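Local coordinates for DNA translocase coupling protein (Clostridium perfringens, PDB 6O1W), which probably couples ATP binding to DNA translocation during conjugative transfer of a plasmid, as a membrane-associated relative of the FtsK/SpoIIIE motor proteins, at residues 42-48 with 81-87; 21-25 with 50-56. One frame throughout, in Å; residues are numbered along the deposited sequence.

Interaction 1 (42-48 with 81-87); sequences IDEITFE and RIVIIKS. With BGC (beta-D-glucopyranose), chain D.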
loop_
_atom_site.group_PDB
_atom_site.type_symbol
_atom_site.label_atom_id
_atom_site.label_comp_id
_atom_site.label_asym_id
_atom_site.label_seq_id
_atom_site.Cartn_x
_atom_site.Cartn_y
_atom_site.Cartn_z
ATOM N N ILE A 42 7.691 -13.861 6.720
ATOM C CA ILE A 42 8.619 -14.436 5.743
ATOM C C ILE A 42 9.868 -14.775 6.559
ATOM O O ILE A 42 10.362 -13.907 7.291
ATOM C CB ILE A 42 8.959 -13.464 4.573
ATOM C CG1 ILE A 42 7.703 -13.081 3.770
ATOM C CG2 ILE A 42 10.041 -14.075 3.647
ATOM C CD1 ILE A 42 7.889 -11.755 2.894
ATOM N N ASP A 43 10.356 -16.024 6.418
ATOM C CA ASP A 43 11.518 -16.588 7.101
ATOM C C ASP A 43 12.723 -16.710 6.186
ATOM O O ASP A 43 12.571 -16.918 4.996
ATOM C CB ASP A 43 11.180 -17.998 7.657
ATOM C CG ASP A 43 9.929 -18.061 8.529
ATOM O OD1 ASP A 43 9.917 -17.421 9.597
ATOM O OD2 ASP A 43 8.967 -18.749 8.140
ATOM N N GLU A 44 13.916 -16.628 6.755
ATOM C CA GLU A 44 15.184 -16.819 6.071
ATOM C C GLU A 44 15.833 -18.023 6.764
ATOM O O GLU A 44 16.169 -17.955 7.959
ATOM C CB GLU A 44 16.059 -15.558 6.165
ATOM C CG GLU A 44 17.334 -15.634 5.342
ATOM C CD GLU A 44 18.407 -14.651 5.778
ATOM O OE1 GLU A 44 19.016 -14.869 6.852
ATOM O OE2 GLU A 44 18.644 -13.665 5.044
ATOM N N ILE A 45 15.885 -19.161 6.044
ATOM C CA ILE A 45 16.444 -20.393 6.575
ATOM C C ILE A 45 17.751 -20.662 5.870
ATOM O O ILE A 45 17.783 -20.771 4.643
ATOM C CB ILE A 45 15.482 -21.603 6.518
ATOM C CG1 ILE A 45 14.009 -21.200 6.799
ATOM C CG2 ILE A 45 15.949 -22.686 7.488
ATOM C CD1 ILE A 45 12.965 -22.282 6.297
ATOM N N THR A 46 18.836 -20.743 6.650
ATOM C CA THR A 46 20.164 -20.954 6.102
ATOM C C THR A 46 20.629 -22.340 6.451
ATOM O O THR A 46 20.641 -22.713 7.624
ATOM C CB THR A 46 21.118 -19.854 6.609
ATOM O OG1 THR A 46 20.519 -18.593 6.344
ATOM C CG2 THR A 46 22.485 -19.921 5.967
ATOM N N PHE A 47 21.049 -23.095 5.424
ATOM C CA PHE A 47 21.557 -24.455 5.567
ATOM C C PHE A 47 22.955 -24.586 5.023
ATOM O O PHE A 47 23.300 -23.988 3.997
ATOM C CB PHE A 47 20.644 -25.469 4.843
ATOM C CG PHE A 47 19.302 -25.720 5.495
ATOM C CD1 PHE A 47 19.201 -26.502 6.649
ATOM C CD2 PHE A 47 18.136 -25.240 4.923
ATOM C CE1 PHE A 47 17.960 -26.767 7.227
ATOM C CE2 PHE A 47 16.892 -25.512 5.497
ATOM C CZ PHE A 47 16.814 -26.253 6.655
ATOM N N GLU A 48 23.737 -25.440 5.677
ATOM C CA GLU A 48 25.054 -25.798 5.224
ATOM C C GLU A 48 25.057 -27.268 4.830
ATOM O O GLU A 48 24.650 -28.129 5.625
ATOM C CB GLU A 48 26.115 -25.520 6.276
ATOM C CG GLU A 48 27.507 -25.596 5.673
ATOM C CD GLU A 48 28.655 -25.585 6.660
ATOM O OE1 GLU A 48 28.407 -25.408 7.874
ATOM O OE2 GLU A 48 29.811 -25.759 6.211
ATOM N N ARG A 81 28.637 -24.233 -0.278
ATOM C CA ARG A 81 28.183 -25.053 0.849
ATOM C C ARG A 81 26.960 -24.428 1.554
ATOM O O ARG A 81 26.367 -25.073 2.411
ATOM C CB ARG A 81 29.297 -25.223 1.885
ATOM C CG ARG A 81 30.347 -26.256 1.528
ATOM C CD ARG A 81 31.293 -26.452 2.700
ATOM N NE ARG A 81 30.772 -27.432 3.655
ATOM C CZ ARG A 81 31.106 -28.718 3.658
ATOM N NH1 ARG A 81 31.987 -29.185 2.781
ATOM N NH2 ARG A 81 30.575 -29.543 4.549
ATOM N N ILE A 82 26.611 -23.182 1.220
ATOM C CA ILE A 82 25.530 -22.443 1.875
ATOM C C ILE A 82 24.344 -22.189 0.960
ATOM O O ILE A 82 24.507 -21.625 -0.125
ATOM C CB ILE A 82 26.065 -21.106 2.515
ATOM C CG1 ILE A 82 27.231 -21.342 3.545
ATOM C CG2 ILE A 82 24.950 -20.231 3.122
ATOM C CD1 ILE A 82 26.881 -22.005 4.915
ATOM N N VAL A 83 23.142 -22.565 1.428
ATOM C CA VAL A 83 21.891 -22.248 0.736
ATOM C C VAL A 83 21.023 -21.432 1.665
ATOM O O VAL A 83 21.048 -21.628 2.883
ATOM C CB VAL A 83 21.117 -23.420 0.063
ATOM C CG1 VAL A 83 22.000 -24.162 -0.935
ATOM C CG2 VAL A 83 20.516 -24.367 1.090
ATOM N N ILE A 84 20.310 -20.485 1.098
ATOM C CA ILE A 84 19.441 -19.562 1.815
ATOM C C ILE A 84 18.074 -19.704 1.189
ATOM O O ILE A 84 17.932 -19.497 -0.020
ATOM C CB ILE A 84 19.962 -18.098 1.699
ATOM C CG1 ILE A 84 21.397 -17.957 2.285
ATOM C CG2 ILE A 84 18.951 -17.108 2.330
ATOM C CD1 ILE A 84 22.127 -16.634 2.028
ATOM N N ILE A 85 17.081 -20.071 2.005
ATOM C CA ILE A 85 15.710 -20.266 1.551
ATOM C C ILE A 85 14.867 -19.139 2.131
ATOM O O ILE A 85 14.959 -18.867 3.338
ATOM C CB ILE A 85 15.175 -21.649 2.018
ATOM C CG1 ILE A 85 16.096 -22.813 1.570
ATOM C CG2 ILE A 85 13.700 -21.885 1.574
ATOM C CD1 ILE A 85 15.790 -24.148 2.232
ATOM N N LYS A 86 14.062 -18.477 1.269
ATOM C CA LYS A 86 13.089 -17.489 1.686
ATOM C C LYS A 86 11.767 -18.232 1.633
ATOM O O LYS A 86 11.441 -18.843 0.613
ATOM C CB LYS A 86 13.112 -16.243 0.763
ATOM C CG LYS A 86 14.430 -15.420 0.786
ATOM C CD LYS A 86 14.978 -15.020 2.194
ATOM C CE LYS A 86 14.013 -14.263 3.093
ATOM N NZ LYS A 86 13.497 -13.038 2.454
ATOM N N SER A 87 11.074 -18.320 2.760
ATOM C CA SER A 87 9.824 -19.096 2.809
ATOM C C SER A 87 8.787 -18.524 3.747
ATOM O O SER A 87 9.101 -17.641 4.531
ATOM C CB SER A 87 10.104 -20.546 3.211
ATOM O OG SER A 87 10.725 -20.620 4.484
HETATM C C2 BGC D . 15.552 -10.021 4.594
HETATM C C3 BGC D . 14.936 -9.200 5.725
HETATM C C4 BGC D . 13.990 -10.054 6.564
HETATM C C5 BGC D . 14.687 -11.338 7.011
HETATM C C6 BGC D . 13.768 -12.308 7.718
HETATM C C1 BGC D . 16.172 -11.305 5.132
HETATM O O1 BGC D . 16.599 -12.071 4.058
HETATM O O2 BGC D . 16.563 -9.284 3.916
HETATM O O3 BGC D . 14.216 -8.098 5.178
HETATM O O4 BGC D . 13.507 -9.330 7.694
HETATM O O5 BGC D . 15.194 -12.036 5.864
HETATM O O6 BGC D . 12.792 -12.843 6.829
#
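The Phe47 ring meets Ile85 at its edge: Ile85 CD1 lies near the ring plane, 3.7 Å from Phe47 CE2. Beyond the two strands, the Trp56 ring of helix 53-58 meets it with the planes about 30° apart, and Tyr12 and Phe16 of helix 7-18 make edge-to-face pairs with it. At the far end Glu48 OE2 comes to the guanidinium edge of Arg81, 3.2 Å from NE, in a salt bridge whose N-H...O angle of 146° is bent. NE meets the anti side of the oxygen while tilted out of the carboxylate plane, and OE2 is near, but not in, the guanidinium plane, so the pair is no flat two-pronged bridge; Arg81 is also poorly ordered. Glu48 OE1 has a second partner in Lys32.

The backbones supply the regular part. Asp43, Ile45 and Phe47 form hydrogen-bonded antiparallel pairs with Ser87, Ile85 and Val83, giving six nearly straight bonds; Asp43 N to Ser87 O measures 2.8 Å. Beside Phe47, Val83 CG2 packs 3.9 Å from Phe47 CB. Ser87 OG lies on the same face, 3.3 Å from the methyl Ile45 CD1, buried without a polar partner in the model.

On the other face Glu44 stretches out, CG anti to the backbone N (chi1 -174°), and its OE2 accepts a bond from glucose O1 at 2.8 Å. Glucose O6 donates to the backbone oxygen Ile42 O at 2.7 Å. Lys86 bends at three successive torsions, which brings CE 3.5 Å from glucose O1, while Asp37, Lys318 and Asp319 supply further bonds. Ile45, Phe47, Val83 and Ile85 thus make one face largely apolar; the other is mixed, and at the strand end a carboxylate and a backbone carbonyl each accept a different sugar hydroxyl.

Interaction 2 (21-25 with 50-56); sequences FVGAD and MIPIETW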
loop_
_atom_site.group_PDB
_atom_site.type_symbol
_atom_site.label_atom_id
_atom_site.label_comp_id
_atom_site.label_asym_id
_atom_site.label_seq_id
_atom_site.Cartn_x
_atom_site.Cartn_y
_atom_site.Cartn_z
ATOM N N PHE A 21 18.347 -37.030 1.763
ATOM C CA PHE A 21 18.841 -35.802 1.177
ATOM C C PHE A 21 20.189 -35.481 1.829
ATOM O O PHE A 21 20.267 -34.663 2.739
ATOM C CB PHE A 21 17.800 -34.695 1.357
ATOM C CG PHE A 21 18.012 -33.456 0.537
ATOM C CD1 PHE A 21 17.836 -33.476 -0.844
ATOM C CD2 PHE A 21 18.302 -32.242 1.146
ATOM C CE1 PHE A 21 17.965 -32.303 -1.602
ATOM C CE2 PHE A 21 18.477 -31.087 0.380
ATOM C CZ PHE A 21 18.285 -31.126 -0.988
ATOM N N VAL A 22 21.246 -36.167 1.361
ATOM C CA VAL A 22 22.624 -36.070 1.908
ATOM C C VAL A 22 23.650 -35.695 0.829
ATOM O O VAL A 22 23.464 -36.066 -0.330
ATOM C CB VAL A 22 23.065 -37.374 2.650
ATOM C CG1 VAL A 22 22.152 -37.696 3.836
ATOM C CG2 VAL A 22 23.158 -38.569 1.703
ATOM N N GLY A 23 24.718 -34.994 1.226
ATOM C CA GLY A 23 25.804 -34.612 0.325
ATOM C C GLY A 23 26.809 -35.739 0.162
ATOM O O GLY A 23 26.595 -36.828 0.707
ATOM N N ALA A 24 27.941 -35.484 -0.544
ATOM C CA ALA A 24 29.011 -36.488 -0.751
ATOM C C ALA A 24 29.599 -37.023 0.561
ATOM O O ALA A 24 30.039 -38.177 0.607
ATOM C CB ALA A 24 30.126 -35.915 -1.618
ATOM N N ASP A 25 29.585 -36.189 1.623
ATOM C CA ASP A 25 30.048 -36.518 2.981
ATOM C C ASP A 25 29.005 -37.334 3.775
ATOM O O ASP A 25 29.234 -37.624 4.945
ATOM C CB ASP A 25 30.393 -35.225 3.743
ATOM C CG ASP A 25 29.270 -34.188 3.841
ATOM O OD1 ASP A 25 28.140 -34.467 3.341
ATOM O OD2 ASP A 25 29.515 -33.100 4.406
HETATM N N MSE A 50 26.786 -30.176 1.328
HETATM C CA MSE A 50 27.536 -30.388 0.103
HETATM C C MSE A 50 26.593 -30.652 -1.080
HETATM O O MSE A 50 27.073 -31.025 -2.152
HETATM C CB MSE A 50 28.515 -31.558 0.284
HETATM C CG MSE A 50 29.739 -31.201 1.108
HETATM SE SE MSE A 50 30.997 -32.685 1.065
HETATM C CE MSE A 50 31.620 -32.543 -0.831
ATOM N N ILE A 51 25.265 -30.450 -0.909
ATOM C CA ILE A 51 24.290 -30.695 -1.979
ATOM C C ILE A 51 24.225 -29.467 -2.895
ATOM O O ILE A 51 23.967 -28.360 -2.409
ATOM C CB ILE A 51 22.900 -31.133 -1.434
ATOM C CG1 ILE A 51 23.031 -32.362 -0.504
ATOM C CG2 ILE A 51 21.924 -31.409 -2.578
ATOM C CD1 ILE A 51 21.898 -32.562 0.445
ATOM N N PRO A 52 24.448 -29.644 -4.222
ATOM C CA PRO A 52 24.412 -28.481 -5.128
ATOM C C PRO A 52 23.047 -27.769 -5.166
ATOM O O PRO A 52 22.000 -28.399 -4.954
ATOM C CB PRO A 52 24.829 -29.061 -6.497
ATOM C CG PRO A 52 24.715 -30.547 -6.378
ATOM C CD PRO A 52 24.779 -30.905 -4.936
ATOM N N ILE A 53 23.070 -26.451 -5.383
ATOM C CA ILE A 53 21.888 -25.588 -5.438
ATOM C C ILE A 53 20.810 -26.106 -6.430
ATOM O O ILE A 53 19.626 -26.019 -6.131
ATOM C CB ILE A 53 22.288 -24.103 -5.715
ATOM C CG1 ILE A 53 21.120 -23.127 -5.515
ATOM C CG2 ILE A 53 22.907 -23.923 -7.114
ATOM C CD1 ILE A 53 20.780 -22.794 -4.171
ATOM N N GLU A 54 21.241 -26.654 -7.587
ATOM C CA GLU A 54 20.360 -27.196 -8.623
ATOM C C GLU A 54 19.617 -28.436 -8.115
ATOM O O GLU A 54 18.450 -28.616 -8.464
ATOM C CB GLU A 54 21.077 -27.421 -9.974
ATOM C CG GLU A 54 22.560 -27.764 -9.886
ATOM C CD GLU A 54 23.511 -26.599 -9.681
ATOM O OE1 GLU A 54 23.529 -25.675 -10.527
ATOM O OE2 GLU A 54 24.245 -26.614 -8.668
ATOM N N THR A 55 20.251 -29.221 -7.225
ATOM C CA THR A 55 19.579 -30.348 -6.578
ATOM C C THR A 55 18.521 -29.833 -5.545
ATOM O O THR A 55 17.384 -30.294 -5.585
ATOM C CB THR A 55 20.575 -31.347 -6.027
ATOM O OG1 THR A 55 21.345 -31.824 -7.129
ATOM C CG2 THR A 55 19.883 -32.544 -5.340
ATOM N N TRP A 56 18.864 -28.808 -4.715
ATOM C CA TRP A 56 17.902 -28.190 -3.791
ATOM C C TRP A 56 16.702 -27.685 -4.603
ATOM O O TRP A 56 15.558 -27.833 -4.162
ATOM C CB TRP A 56 18.517 -26.975 -3.041
ATOM C CG TRP A 56 19.427 -27.329 -1.895
ATOM C CD1 TRP A 56 20.752 -27.640 -1.963
ATOM C CD2 TRP A 56 19.077 -27.360 -0.500
ATOM N NE1 TRP A 56 21.261 -27.838 -0.695
ATOM C CE2 TRP A 56 20.252 -27.699 0.219
ATOM C CE3 TRP A 56 17.869 -27.203 0.210
ATOM C CZ2 TRP A 56 20.266 -27.830 1.613
ATOM C CZ3 TRP A 56 17.876 -27.359 1.587
ATOM C CH2 TRP A 56 19.065 -27.671 2.278
#
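Phe21 drives the edge of its ring into the face of Trp56, a T-shaped stack with the planes at 89° and the centroid of the phenyl ring 5.0 Å from that of the six-membered indole ring. The touching atom is Phe21 CE2, which sits over the centre of the indole, 3.8 Å from Trp56 CE2. With CG anti to the backbone N (chi1 -166°), the ring is carried from the loop toward Trp56 of helix 53-58.

Ile51 covers one face of the same phenyl ring. Its CD1 makes a CH-pi contact, 3.8 Å from the Phe21 ring centroid and 18° off the normal, displaced toward the rim. That methyl also lies 3.5 Å from Phe21 O, and Ile51 CG1 is 3.6 Å from Gly23 N, so one isoleucine branch packs on both ring and loop backbone.

Farther along the loop, Gly23 and residue 50, a selenomethionine, bring their backbones close. The selenium of this Met50 lies 3.6 Å from Asp25 CG, and Met50 CE, turned by the bend at chi3, touches the methyl of Ala24. Asp25 OD1 is meanwhile held by the backbone N of Lys27, within its own loop.

The two segments are joined by side-chain packing without a mutual hydrogen bond. Trp56 NE1 makes a weak, strongly bent bond to Ile51 O within segment 50-56. Pro52 occupies the N-cap position, and the arrangement is one in which an aromatic residue of the loop between helix 7-18 and strand 30-36 packs against Trp56 of the short helix 53-58 and Ile51 just ahead of it, at the periphery of the part built on the four-stranded antiparallel sheet.

Both contacts belong to the N-terminal part built on the four-stranded antiparallel sheet. Interaction 1 pairs its two central strands; interaction 2, whose centre is 14 Å from that of interaction 1, lies farther from the chain centre and joins a loop to a short helix. Both are partly buried: the first covers 741 Å² with regular backbone bonding and eight of fourteen touching residues buried, the second 407 Å² through aromatic and aliphatic packing, with three of nine. They share a border: Trp56 CH2 lies 3.7 Å from Phe47 CD2, and Trp56 CE2 3.5 Å from Val83 CG2, so the indole serves both. Arg81 NH1 packs on Met50 CG, while Arg81 NH2 makes a long, weak ion pair with Asp25 OD2.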